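PDB 1Q9J: Phthiocerol/phthiodiolone dimycocerosyl transferase from Mycobacterium tuberculosis, which probably transfers mycocerosic acyl chains from mycocerosic acid synthase onto phthiocerol, phthiodiolone and phenolphthiocerol, the final step in making their dimycocerosate esters. Local coordinates for residues 9-14 with 161-166; 169-174 with 271-276; 261-266 with 339-344; 267-272 with 282-287. All coordinates share one frame; numbering follows the deposited sequence.

Interaction 1 closes the first long loop: residues 9-14, leading into helix 12-19, meet the start of helix 164-170. The same helix then runs into residues 169-174. In interaction 2 these turn to the loop 271-276, which follows strand 260-267. Interaction 3 pairs strand 260-267 with strand 342-345. Its first segment lies between the two segments of interaction 2, so the two contacts cross. Interaction 4 is nested inside the loop closed by interaction 3 and shares Val271 and Leu272 with interaction 2. It joins 267-272 to the start of strand 285-292. Interactions 1, 2 and 4 lie together on one side of the chain's centre.

Interaction 1: 9-14 with 161-166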
loop_
_atom_site.group_PDB
_atom_site.type_symbol
_atom_site.label_atom_id
_atom_site.label_comp_id
_atom_site.label_asym_id
_atom_site.label_seq_id
_atom_site.Cartn_x
_atom_site.Cartn_y
_atom_site.Cartn_z
ATOM N N LYS A 9 3.201 3.785 22.641
ATOM C CA LYS A 9 1.948 4.380 22.216
ATOM C C LYS A 9 2.109 4.621 20.706
ATOM O O LYS A 9 3.236 4.743 20.214
ATOM C CB LYS A 9 1.752 5.696 22.977
ATOM C CG LYS A 9 0.306 6.124 23.239
ATOM C CD LYS A 9 0.234 7.142 24.399
ATOM C CE LYS A 9 -1.177 7.672 24.661
ATOM N NZ LYS A 9 -1.638 8.609 23.600
ATOM N N LEU A 10 1.011 4.647 19.954
ATOM C CA LEU A 10 1.128 4.886 18.512
ATOM C C LEU A 10 1.308 6.365 18.271
ATOM O O LEU A 10 0.771 7.179 19.013
ATOM C CB LEU A 10 -0.120 4.448 17.753
ATOM C CG LEU A 10 -0.446 2.969 17.604
ATOM C CD1 LEU A 10 -1.799 2.868 16.929
ATOM C CD2 LEU A 10 0.626 2.254 16.777
ATOM N N SER A 11 2.044 6.704 17.218
ATOM C CA SER A 11 2.303 8.092 16.844
ATOM C C SER A 11 1.090 8.590 16.074
ATOM O O SER A 11 0.420 7.806 15.400
ATOM C CB SER A 11 3.544 8.161 15.955
ATOM O OG SER A 11 3.226 7.796 14.618
ATOM N N HIS A 12 0.816 9.889 16.155
ATOM C CA HIS A 12 -0.357 10.456 15.477
ATOM C C HIS A 12 -0.520 9.987 14.032
ATOM O O HIS A 12 -1.639 9.842 13.527
ATOM C CB HIS A 12 -0.322 11.987 15.555
ATOM C CG HIS A 12 -0.513 12.514 16.949
ATOM N ND1 HIS A 12 0.468 12.438 17.916
ATOM C CD2 HIS A 12 -1.590 13.069 17.556
ATOM C CE1 HIS A 12 0.006 12.923 19.056
ATOM N NE2 HIS A 12 -1.241 13.312 18.865
ATOM N N SER A 13 0.600 9.726 13.375
ATOM C CA SER A 13 0.585 9.262 11.997
ATOM C C SER A 13 0.026 7.831 11.883
ATOM O O SER A 13 -0.621 7.477 10.896
ATOM C CB SER A 13 2.013 9.353 11.456
ATOM O OG SER A 13 2.221 8.542 10.325
ATOM N N GLU A 14 0.258 7.018 12.908
ATOM C CA GLU A 14 -0.196 5.629 12.912
ATOM C C GLU A 14 -1.656 5.463 13.341
ATOM O O GLU A 14 -2.344 4.540 12.895
ATOM C CB GLU A 14 0.730 4.828 13.823
ATOM C CG GLU A 14 2.176 5.133 13.499
ATOM C CD GLU A 14 3.189 4.406 14.353
ATOM O OE1 GLU A 14 3.180 4.609 15.593
ATOM O OE2 GLU A 14 3.992 3.633 13.759
ATOM N N PRO A 161 10.038 -1.164 15.371
ATOM C CA PRO A 161 10.271 -0.206 14.286
ATOM C C PRO A 161 9.762 1.184 14.629
ATOM O O PRO A 161 8.785 1.320 15.351
ATOM C CB PRO A 161 9.573 -0.830 13.070
ATOM C CG PRO A 161 8.778 -1.978 13.608
ATOM C CD PRO A 161 9.421 -2.403 14.885
ATOM N N LEU A 162 10.432 2.223 14.138
ATOM C CA LEU A 162 10.046 3.598 14.455
ATOM C C LEU A 162 8.824 4.121 13.721
ATOM O O LEU A 162 8.474 3.663 12.627
ATOM C CB LEU A 162 11.216 4.530 14.154
ATOM C CG LEU A 162 12.552 4.210 14.806
ATOM C CD1 LEU A 162 13.667 4.903 14.064
ATOM C CD2 LEU A 162 12.500 4.611 16.238
ATOM N N SER A 163 8.172 5.088 14.349
ATOM C CA SER A 163 7.029 5.761 13.748
ATOM C C SER A 163 7.655 6.909 12.939
ATOM O O SER A 163 8.804 7.310 13.186
ATOM C CB SER A 163 6.110 6.346 14.818
ATOM O OG SER A 163 6.796 7.273 15.636
ATOM N N MET A 164 6.910 7.436 11.971
ATOM C CA MET A 164 7.420 8.524 11.146
ATOM C C MET A 164 7.894 9.706 11.994
ATOM O O MET A 164 9.006 10.201 11.794
ATOM C CB MET A 164 6.356 8.998 10.159
ATOM C CG MET A 164 6.845 10.067 9.191
ATOM S SD MET A 164 5.542 10.587 8.061
ATOM C CE MET A 164 6.026 9.711 6.605
ATOM N N GLU A 165 7.079 10.167 12.941
ATOM C CA GLU A 165 7.538 11.283 13.755
ATOM C C GLU A 165 8.768 10.919 14.577
ATOM O O GLU A 165 9.449 11.793 15.097
ATOM C CB GLU A 165 6.444 11.823 14.679
ATOM C CG GLU A 165 5.315 10.892 14.962
ATOM C CD GLU A 165 4.342 10.782 13.813
ATOM O OE1 GLU A 165 4.427 9.779 13.066
ATOM O OE2 GLU A 165 3.492 11.700 13.654
ATOM N N ALA A 166 9.057 9.629 14.709
ATOM C CA ALA A 166 10.242 9.241 15.453
ATOM C C ALA A 166 11.432 9.438 14.505
ATOM O O ALA A 166 12.450 10.030 14.874
ATOM C CB ALA A 166 10.149 7.800 15.878
#
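Ser11 and Ser163 meet at the middle of this contact, and Glu165 reaches over to accept a hydrogen bond from Ser11. The CB of Ser163 lies 3.2 Å from Ser11 OG. It also rests against the carboxylate of Glu14, 3.5 Å from Glu14 OE1, so a small side chain fills the hollow between two polar ones. Glu14 is held in place from its own side. Its CG lies beside the backbone N (chi1 -48°), and the extended chain brings OE1 to Ser11 N at 2.9 Å in a straight bond that uses the anti lone pair. The other oxygen, Glu14 OE2, forms a salt bridge with Arg8. Ser11 OG donates to Glu165 OE1 at 2.8 Å, arriving from well above the carboxylate plane. Glu165 bends at chi2 to reach it and stays partly exposed while holding this bond. The looser side is that of His12, which is exposed. Its ring leads away from the contact, with ND1 5.3 Å from Glu165 OE2. Met164 CB adds only a distant touch on Ser13 OG. Ser163 is the N-cap of helix 164-170, so the arrangement is a helix start docked on the turn into helix 12-19, close to the predicted catalytic His124.

Interaction 2: 169-174 with 271-276; sequences AQRGIR and VLAPPV
Arg171 spans most of this surface contact and meets Ala273, Pro274 and Val276 in turn. It follows the last turn of helix 164-170, and its CB points at the loop 271-276. From CB the chain takes CG to the side of the backbone N (chi1 -77°). CG packs on the methyl of Ala273, with Arg171 CG 3.6 Å from Ala273 CB. CD passes the same methyl at a longer distance. Bends at chi2 and chi3 then swing the chain on to the loop backbone. NE turns back to its own helix, where it makes a weak hydrogen bond to the carbonyl of Val167. At CZ the flat group enters a slot between two side chains. Val276 CG2 lies over one face, 3.5 Å from Arg171 NH2, and Pro274 CG lies over the opposite face, 3.5 Å from Arg171 CZ. The carbonyl carbon of Ala273 sits at the edge, near the guanidinium plane. Both terminal nitrogens appear to be aimed at one acceptor, the carbonyl oxygen of Pro274. The bond from Arg171 NH2 to Pro274 O, at 2.9 Å, is weak because it is bent to 123°. The bond from NH1 is modelled too short for its length to be trusted. Two residues on, Ile173 CD1 touches Leu272 CD2 at 3.7 Å, and both side chains also pack on Leu168. The arrangement is that of an arginine sandwiched between Pro274 and Val276, and it links the C-terminal end of helix 164-170 to the loop joining strands 260-267 and 285-292.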
loop_
_atom_site.group_PDB
_atom_site.type_symbol
_atom_site.label_atom_id
_atom_site.label_comp_id
_atom_site.label_asym_id
_atom_site.label_seq_id
_atom_site.Cartn_x
_atom_site.Cartn_y
_atom_site.Cartn_z
ATOM N N ALA A 169 12.250 13.066 14.160
ATOM C CA ALA A 169 12.886 13.571 15.363
ATOM C C ALA A 169 14.374 13.195 15.402
ATOM O O ALA A 169 15.196 14.026 15.773
ATOM C CB ALA A 169 12.163 13.043 16.605
ATOM N N GLN A 170 14.731 11.966 15.023
ATOM C CA GLN A 170 16.147 11.574 15.040
ATOM C C GLN A 170 16.947 12.547 14.191
ATOM O O GLN A 170 18.097 12.849 14.502
ATOM C CB GLN A 170 16.357 10.167 14.482
ATOM C CG GLN A 170 15.729 9.057 15.300
ATOM C CD GLN A 170 16.175 7.675 14.842
ATOM O OE1 GLN A 170 16.252 7.388 13.640
ATOM N NE2 GLN A 170 16.451 6.804 15.803
ATOM N N ARG A 171 16.334 13.012 13.106
ATOM C CA ARG A 171 16.970 13.968 12.217
ATOM C C ARG A 171 16.585 15.352 12.706
ATOM O O ARG A 171 16.056 15.508 13.808
ATOM C CB ARG A 171 16.495 13.781 10.777
ATOM C CG ARG A 171 17.121 12.588 10.058
ATOM C CD ARG A 171 16.041 11.627 9.594
ATOM N NE ARG A 171 16.295 10.244 10.031
ATOM C CZ ARG A 171 17.024 9.396 9.328
ATOM N NH1 ARG A 171 17.557 9.799 8.179
ATOM N NH2 ARG A 171 17.201 8.172 9.764
ATOM N N GLY A 172 16.844 16.368 11.898
ATOM C CA GLY A 172 16.488 17.707 12.323
ATOM C C GLY A 172 14.983 17.873 12.405
ATOM O O GLY A 172 14.442 18.300 13.428
ATOM N N ILE A 173 14.318 17.506 11.314
ATOM C CA ILE A 173 12.872 17.615 11.173
ATOM C C ILE A 173 12.103 17.555 12.493
ATOM O O ILE A 173 12.072 16.523 13.173
ATOM C CB ILE A 173 12.346 16.538 10.207
ATOM C CG1 ILE A 173 13.407 16.241 9.141
ATOM C CG2 ILE A 173 11.099 17.041 9.513
ATOM C CD1 ILE A 173 13.059 15.105 8.196
ATOM N N ARG A 174 11.496 18.685 12.854
ATOM C CA ARG A 174 10.721 18.805 14.091
ATOM C C ARG A 174 9.241 18.543 13.871
ATOM O O ARG A 174 8.649 17.693 14.537
ATOM C CB ARG A 174 10.908 20.199 14.730
ATOM C CG ARG A 174 11.086 21.362 13.762
ATOM C CD ARG A 174 12.493 21.361 13.181
ATOM N NE ARG A 174 12.601 22.194 11.988
ATOM C CZ ARG A 174 13.596 22.116 11.108
ATOM N NH1 ARG A 174 14.577 21.240 11.284
ATOM N NH2 ARG A 174 13.605 22.912 10.050
ATOM N N VAL A 271 14.705 9.217 0.547
ATOM C CA VAL A 271 14.756 10.658 0.511
ATOM C C VAL A 271 15.584 11.244 1.666
ATOM O O VAL A 271 16.622 11.881 1.455
ATOM C CB VAL A 271 13.311 11.226 0.534
ATOM C CG1 VAL A 271 13.309 12.676 0.966
ATOM C CG2 VAL A 271 12.690 11.099 -0.862
ATOM N N LEU A 272 15.117 11.001 2.885
ATOM C CA LEU A 272 15.739 11.494 4.103
ATOM C C LEU A 272 17.217 11.221 4.305
ATOM O O LEU A 272 17.838 10.439 3.598
ATOM C CB LEU A 272 15.007 10.941 5.317
ATOM C CG LEU A 272 13.518 11.216 5.436
ATOM C CD1 LEU A 272 13.046 10.637 6.752
ATOM C CD2 LEU A 272 13.236 12.709 5.373
ATOM N N ALA A 273 17.729 11.892 5.336
ATOM C CA ALA A 273 19.110 11.846 5.801
ATOM C C ALA A 273 19.554 10.395 5.892
ATOM O O ALA A 273 19.102 9.577 5.086
ATOM C CB ALA A 273 19.213 12.527 7.149
ATOM N N PRO A 274 20.411 10.036 6.885
ATOM C CA PRO A 274 20.765 8.611 6.851
ATOM C C PRO A 274 19.512 7.833 6.485
ATOM O O PRO A 274 18.471 7.931 7.139
ATOM C CB PRO A 274 21.267 8.334 8.262
ATOM C CG PRO A 274 20.549 9.338 9.079
ATOM C CD PRO A 274 20.625 10.573 8.242
ATOM N N PRO A 275 19.578 7.124 5.358
ATOM C CA PRO A 275 18.464 6.326 4.861
ATOM C C PRO A 275 17.873 5.475 5.968
ATOM O O PRO A 275 18.533 5.188 6.965
ATOM C CB PRO A 275 19.098 5.505 3.734
ATOM C CG PRO A 275 20.564 5.542 4.038
ATOM C CD PRO A 275 20.763 6.937 4.517
ATOM N N VAL A 276 16.611 5.115 5.801
ATOM C CA VAL A 276 15.902 4.300 6.758
ATOM C C VAL A 276 15.614 3.012 6.036
ATOM O O VAL A 276 15.387 3.029 4.817
ATOM C CB VAL A 276 14.601 4.974 7.167
ATOM C CG1 VAL A 276 13.852 4.091 8.131
ATOM C CG2 VAL A 276 14.913 6.337 7.796
#

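Interaction 3: 261-266 with 339-344; sequences PYVYPV and PPLVFC
Pro261 fits its ring into a hollow made by the Pro339 ring, the Pro340 carbonyl and Leu341, where the incoming loop becomes a strand. Pro261 CD touches Pro339 CG at 3.4 Å. The ring is also met by Leu341, whose CD1 lies 3.8 Å from Pro261 CG. Beyond this ring the two chains run as parallel strands, 21° apart in direction. Val342 is straddled: its N donates to Pro261 O at 3.0 Å, and its O accepts from Val263 N at 3.1 Å. Cys344 N then reaches Val263 O at 3.2 Å. This ladder lies inside the mixed sheet of the C-terminal part of the enzyme, with strand 285-292 beyond 260-267 and strand 378-384 beyond 342-345. On one face, Tyr262 lies with its CG anti to the backbone N (chi1 -179°), and this lays the ring alongside the partner strand. Its edge fills the dip between Val342 and Cys344, with Tyr262 CE1 3.6 Å from Cys344 CB. Helix 237-253 covers this face. On the other face Val263 and Phe343 stand side by side, pointing the same way, and Val263 CB meets Phe343 CE2 at 3.8 Å. Phe327, from a loop, touches Phe343 there. At the far end Pro265 has no N-H to donate, and its CD rests against Cys344 O, 3.2 Å away.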
loop_
_atom_site.group_PDB
_atom_site.type_symbol
_atom_site.label_atom_id
_atom_site.label_comp_id
_atom_site.label_asym_id
_atom_site.label_seq_id
_atom_site.Cartn_x
_atom_site.Cartn_y
_atom_site.Cartn_z
ATOM N N PRO A 261 -7.616 17.842 -7.207
ATOM C CA PRO A 261 -6.541 17.642 -6.228
ATOM C C PRO A 261 -6.026 16.204 -6.267
ATOM O O PRO A 261 -6.800 15.258 -6.140
ATOM C CB PRO A 261 -7.211 17.999 -4.900
ATOM C CG PRO A 261 -8.652 17.653 -5.149
ATOM C CD PRO A 261 -8.887 18.163 -6.537
ATOM N N TYR A 262 -4.720 16.048 -6.452
ATOM C CA TYR A 262 -4.117 14.726 -6.529
ATOM C C TYR A 262 -3.114 14.484 -5.401
ATOM O O TYR A 262 -2.439 15.407 -4.944
ATOM C CB TYR A 262 -3.447 14.563 -7.898
ATOM C CG TYR A 262 -2.781 13.229 -8.142
ATOM C CD1 TYR A 262 -3.380 12.036 -7.749
ATOM C CD2 TYR A 262 -1.568 13.160 -8.818
ATOM C CE1 TYR A 262 -2.778 10.805 -8.031
ATOM C CE2 TYR A 262 -0.965 11.942 -9.105
ATOM C CZ TYR A 262 -1.567 10.769 -8.712
ATOM O OH TYR A 262 -0.937 9.570 -8.987
ATOM N N VAL A 263 -3.043 13.245 -4.926
ATOM C CA VAL A 263 -2.113 12.904 -3.857
ATOM C C VAL A 263 -1.605 11.480 -4.026
ATOM O O VAL A 263 -2.372 10.565 -4.321
ATOM C CB VAL A 263 -2.765 13.012 -2.464
ATOM C CG1 VAL A 263 -1.722 12.720 -1.396
ATOM C CG2 VAL A 263 -3.372 14.383 -2.254
ATOM N N TYR A 264 -0.301 11.299 -3.861
ATOM C CA TYR A 264 0.287 9.972 -3.968
ATOM C C TYR A 264 1.403 9.827 -2.941
ATOM O O TYR A 264 1.912 10.824 -2.400
ATOM C CB TYR A 264 0.795 9.681 -5.390
ATOM C CG TYR A 264 1.749 10.706 -5.947
ATOM C CD1 TYR A 264 3.050 10.360 -6.293
ATOM C CD2 TYR A 264 1.352 12.025 -6.123
ATOM C CE1 TYR A 264 3.932 11.305 -6.797
ATOM C CE2 TYR A 264 2.224 12.977 -6.628
ATOM C CZ TYR A 264 3.516 12.613 -6.962
ATOM O OH TYR A 264 4.381 13.570 -7.448
ATOM N N PRO A 265 1.797 8.580 -2.657
ATOM C CA PRO A 265 2.847 8.290 -1.680
ATOM C C PRO A 265 4.284 8.554 -2.133
ATOM O O PRO A 265 4.588 8.470 -3.319
ATOM C CB PRO A 265 2.607 6.818 -1.379
ATOM C CG PRO A 265 2.212 6.280 -2.732
ATOM C CD PRO A 265 1.255 7.335 -3.242
ATOM N N VAL A 266 5.153 8.898 -1.182
ATOM C CA VAL A 266 6.581 9.109 -1.445
ATOM C C VAL A 266 7.354 8.506 -0.281
ATOM O O VAL A 266 7.334 9.038 0.837
ATOM C CB VAL A 266 6.990 10.608 -1.571
ATOM C CG1 VAL A 266 8.511 10.703 -1.735
ATOM C CG2 VAL A 266 6.316 11.253 -2.772
ATOM N N PRO A 339 -12.697 19.783 -3.505
ATOM C CA PRO A 339 -13.212 18.847 -4.503
ATOM C C PRO A 339 -12.699 17.442 -4.194
ATOM O O PRO A 339 -11.713 17.282 -3.469
ATOM C CB PRO A 339 -12.659 19.409 -5.814
ATOM C CG PRO A 339 -11.388 20.091 -5.387
ATOM C CD PRO A 339 -11.806 20.782 -4.119
ATOM N N PRO A 340 -13.368 16.409 -4.722
ATOM C CA PRO A 340 -12.976 15.016 -4.499
ATOM C C PRO A 340 -11.506 14.758 -4.799
ATOM O O PRO A 340 -11.072 14.893 -5.941
ATOM C CB PRO A 340 -13.890 14.248 -5.447
ATOM C CG PRO A 340 -15.119 15.062 -5.441
ATOM C CD PRO A 340 -14.577 16.476 -5.556
ATOM N N LEU A 341 -10.752 14.389 -3.766
ATOM C CA LEU A 341 -9.336 14.097 -3.918
ATOM C C LEU A 341 -9.166 12.777 -4.636
ATOM O O LEU A 341 -9.967 11.858 -4.471
ATOM C CB LEU A 341 -8.641 14.007 -2.560
ATOM C CG LEU A 341 -8.027 15.265 -1.963
ATOM C CD1 LEU A 341 -9.120 16.278 -1.678
ATOM C CD2 LEU A 341 -7.290 14.905 -0.683
ATOM N N VAL A 342 -8.115 12.695 -5.440
ATOM C CA VAL A 342 -7.813 11.481 -6.175
ATOM C C VAL A 342 -6.530 10.910 -5.589
ATOM O O VAL A 342 -5.471 11.535 -5.674
ATOM C CB VAL A 342 -7.597 11.770 -7.665
ATOM C CG1 VAL A 342 -7.378 10.473 -8.425
ATOM C CG2 VAL A 342 -8.784 12.516 -8.211
ATOM N N PHE A 343 -6.636 9.735 -4.972
ATOM C CA PHE A 343 -5.480 9.079 -4.377
ATOM C C PHE A 343 -5.024 7.935 -5.245
ATOM O O PHE A 343 -5.830 7.116 -5.684
ATOM C CB PHE A 343 -5.795 8.511 -2.993
ATOM C CG PHE A 343 -5.995 9.547 -1.943
ATOM C CD1 PHE A 343 -7.254 10.076 -1.704
ATOM C CD2 PHE A 343 -4.915 10.012 -1.198
ATOM C CE1 PHE A 343 -7.448 11.068 -0.725
ATOM C CE2 PHE A 343 -5.083 11.005 -0.214
ATOM C CZ PHE A 343 -6.354 11.533 0.022
ATOM N N CYS A 344 -3.729 7.879 -5.505
ATOM C CA CYS A 344 -3.210 6.783 -6.297
ATOM C C CYS A 344 -1.849 6.343 -5.776
ATOM O O CYS A 344 -0.953 7.170 -5.594
ATOM C CB CYS A 344 -3.125 7.182 -7.770
ATOM S SG CYS A 344 -2.407 5.880 -8.782
#

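Interaction 4: 267-272 with 282-287; sequences DLRFVL and TNLLGA
Asp267 OD1, lying beside Leu284, is held from opposite faces of its carboxylate plane by two donors of a single residue. Arg269 N reaches it from one face at 3.2 Å, closing an Asx turn. Arg269 NH1 comes from the other at 2.9 Å, on the syn side, as a salt bridge. Leu284 O is a neighbouring acceptor and takes its own donor, Leu268 N, at 3.0 Å. These separate donors probably offset the repulsion between the two oxygens. Asp267 also pairs with Leu285 as an antiparallel non-hydrogen-bonded pair, and Leu285 CD2 lies against Asp267 CA at 3.5 Å. The extended chain of Arg269 carries the guanidinium across to Leu284. Leu284 CB sits over one face of that group, 3.4 Å from Arg269 NH1, and Leu284 CD2 packs on Arg269 CG. Leu268 CB also meets Leu284 CG at 3.8 Å. Further partners fix the arginine: Pro278 O accepts from NH2, and Asp128 OD2 forms a second salt bridge with NH1. Asp128 OD2 also takes the N-H of Leu284. The type I turn of Asp267 to Phe270 and the residues leading into strand 285-292 both supply partners to Asp128, the aspartate of the HHxxxD motif of this acyltransferase superfamily, which probably organises the active site.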
loop_
_atom_site.group_PDB
_atom_site.type_symbol
_atom_site.label_atom_id
_atom_site.label_comp_id
_atom_site.label_asym_id
_atom_site.label_seq_id
_atom_site.Cartn_x
_atom_site.Cartn_y
_atom_site.Cartn_z
ATOM N N ASP A 267 8.030 7.393 -0.551
ATOM C CA ASP A 267 8.800 6.704 0.478
ATOM C C ASP A 267 10.003 7.549 0.912
ATOM O O ASP A 267 11.003 7.652 0.208
ATOM C CB ASP A 267 9.286 5.335 -0.037
ATOM C CG ASP A 267 9.573 4.351 1.092
ATOM O OD1 ASP A 267 9.691 4.791 2.264
ATOM O OD2 ASP A 267 9.690 3.137 0.813
ATOM N N LEU A 268 9.885 8.149 2.082
ATOM C CA LEU A 268 10.950 8.964 2.612
ATOM C C LEU A 268 12.207 8.146 2.942
ATOM O O LEU A 268 13.229 8.696 3.347
ATOM C CB LEU A 268 10.452 9.718 3.857
ATOM C CG LEU A 268 9.327 10.714 3.545
ATOM C CD1 LEU A 268 8.963 11.545 4.759
ATOM C CD2 LEU A 268 9.778 11.621 2.414
ATOM N N ARG A 269 12.144 6.834 2.770
ATOM C CA ARG A 269 13.293 5.992 3.081
ATOM C C ARG A 269 14.498 6.295 2.191
ATOM O O ARG A 269 15.633 6.223 2.656
ATOM C CB ARG A 269 12.920 4.515 2.951
ATOM C CG ARG A 269 12.023 3.993 4.060
ATOM C CD ARG A 269 11.597 2.535 3.784
ATOM N NE ARG A 269 10.809 1.949 4.875
ATOM C CZ ARG A 269 9.531 2.229 5.139
ATOM N NH1 ARG A 269 8.850 3.089 4.395
ATOM N NH2 ARG A 269 8.926 1.650 6.171
ATOM N N PHE A 270 14.264 6.639 0.926
ATOM C CA PHE A 270 15.361 6.958 0.017
ATOM C C PHE A 270 15.549 8.460 -0.138
ATOM O O PHE A 270 16.437 8.914 -0.856
ATOM C CB PHE A 270 15.107 6.357 -1.353
ATOM C CG PHE A 270 14.307 5.097 -1.316
ATOM C CD1 PHE A 270 12.919 5.149 -1.201
ATOM C CD2 PHE A 270 14.934 3.850 -1.402
ATOM C CE1 PHE A 270 12.167 3.974 -1.176
ATOM C CE2 PHE A 270 14.189 2.669 -1.378
ATOM C CZ PHE A 270 12.804 2.724 -1.266
ATOM N N VAL A 271 14.705 9.217 0.547
ATOM C CA VAL A 271 14.756 10.658 0.511
ATOM C C VAL A 271 15.584 11.244 1.666
ATOM O O VAL A 271 16.622 11.881 1.455
ATOM C CB VAL A 271 13.311 11.226 0.534
ATOM C CG1 VAL A 271 13.309 12.676 0.966
ATOM C CG2 VAL A 271 12.690 11.099 -0.862
ATOM N N LEU A 272 15.117 11.001 2.885
ATOM C CA LEU A 272 15.739 11.494 4.103
ATOM C C LEU A 272 17.217 11.221 4.305
ATOM O O LEU A 272 17.838 10.439 3.598
ATOM C CB LEU A 272 15.007 10.941 5.317
ATOM C CG LEU A 272 13.518 11.216 5.436
ATOM C CD1 LEU A 272 13.046 10.637 6.752
ATOM C CD2 LEU A 272 13.236 12.709 5.373
ATOM N N THR A 282 7.672 1.985 10.720
ATOM C CA THR A 282 6.323 1.453 10.528
ATOM C C THR A 282 5.782 1.943 9.201
ATOM O O THR A 282 5.591 1.196 8.240
ATOM C CB THR A 282 5.374 1.971 11.620
ATOM O OG1 THR A 282 5.638 1.298 12.855
ATOM C CG2 THR A 282 3.961 1.720 11.229
ATOM N N ASN A 283 5.527 3.236 9.179
ATOM C CA ASN A 283 4.992 3.877 8.005
ATOM C C ASN A 283 5.845 5.120 7.716
ATOM O O ASN A 283 5.934 6.031 8.536
ATOM C CB ASN A 283 3.519 4.225 8.283
ATOM C CG ASN A 283 2.616 2.985 8.314
ATOM O OD1 ASN A 283 2.377 2.357 7.270
ATOM N ND2 ASN A 283 2.118 2.626 9.511
ATOM N N LEU A 284 6.508 5.126 6.569
ATOM C CA LEU A 284 7.328 6.259 6.209
ATOM C C LEU A 284 7.009 6.710 4.780
ATOM O O LEU A 284 7.898 6.883 3.948
ATOM C CB LEU A 284 8.815 5.906 6.328
ATOM C CG LEU A 284 9.775 7.106 6.473
ATOM C CD1 LEU A 284 9.645 7.717 7.864
ATOM C CD2 LEU A 284 11.198 6.659 6.237
ATOM N N LEU A 285 5.728 6.880 4.488
ATOM C CA LEU A 285 5.342 7.331 3.175
ATOM C C LEU A 285 4.833 8.755 3.258
ATOM O O LEU A 285 3.789 9.025 3.853
ATOM C CB LEU A 285 4.283 6.411 2.573
ATOM C CG LEU A 285 4.731 4.965 2.388
ATOM C CD1 LEU A 285 3.586 4.170 1.790
ATOM C CD2 LEU A 285 5.962 4.869 1.496
ATOM N N GLY A 286 5.603 9.677 2.690
ATOM C CA GLY A 286 5.194 11.064 2.697
ATOM C C GLY A 286 4.124 11.244 1.643
ATOM O O GLY A 286 3.958 10.400 0.763
ATOM N N ALA A 287 3.386 12.339 1.730
ATOM C CA ALA A 287 2.336 12.604 0.762
ATOM C C ALA A 287 2.724 13.780 -0.119
ATOM O O ALA A 287 3.079 14.864 0.363
ATOM C CB ALA A 287 1.022 12.906 1.479
#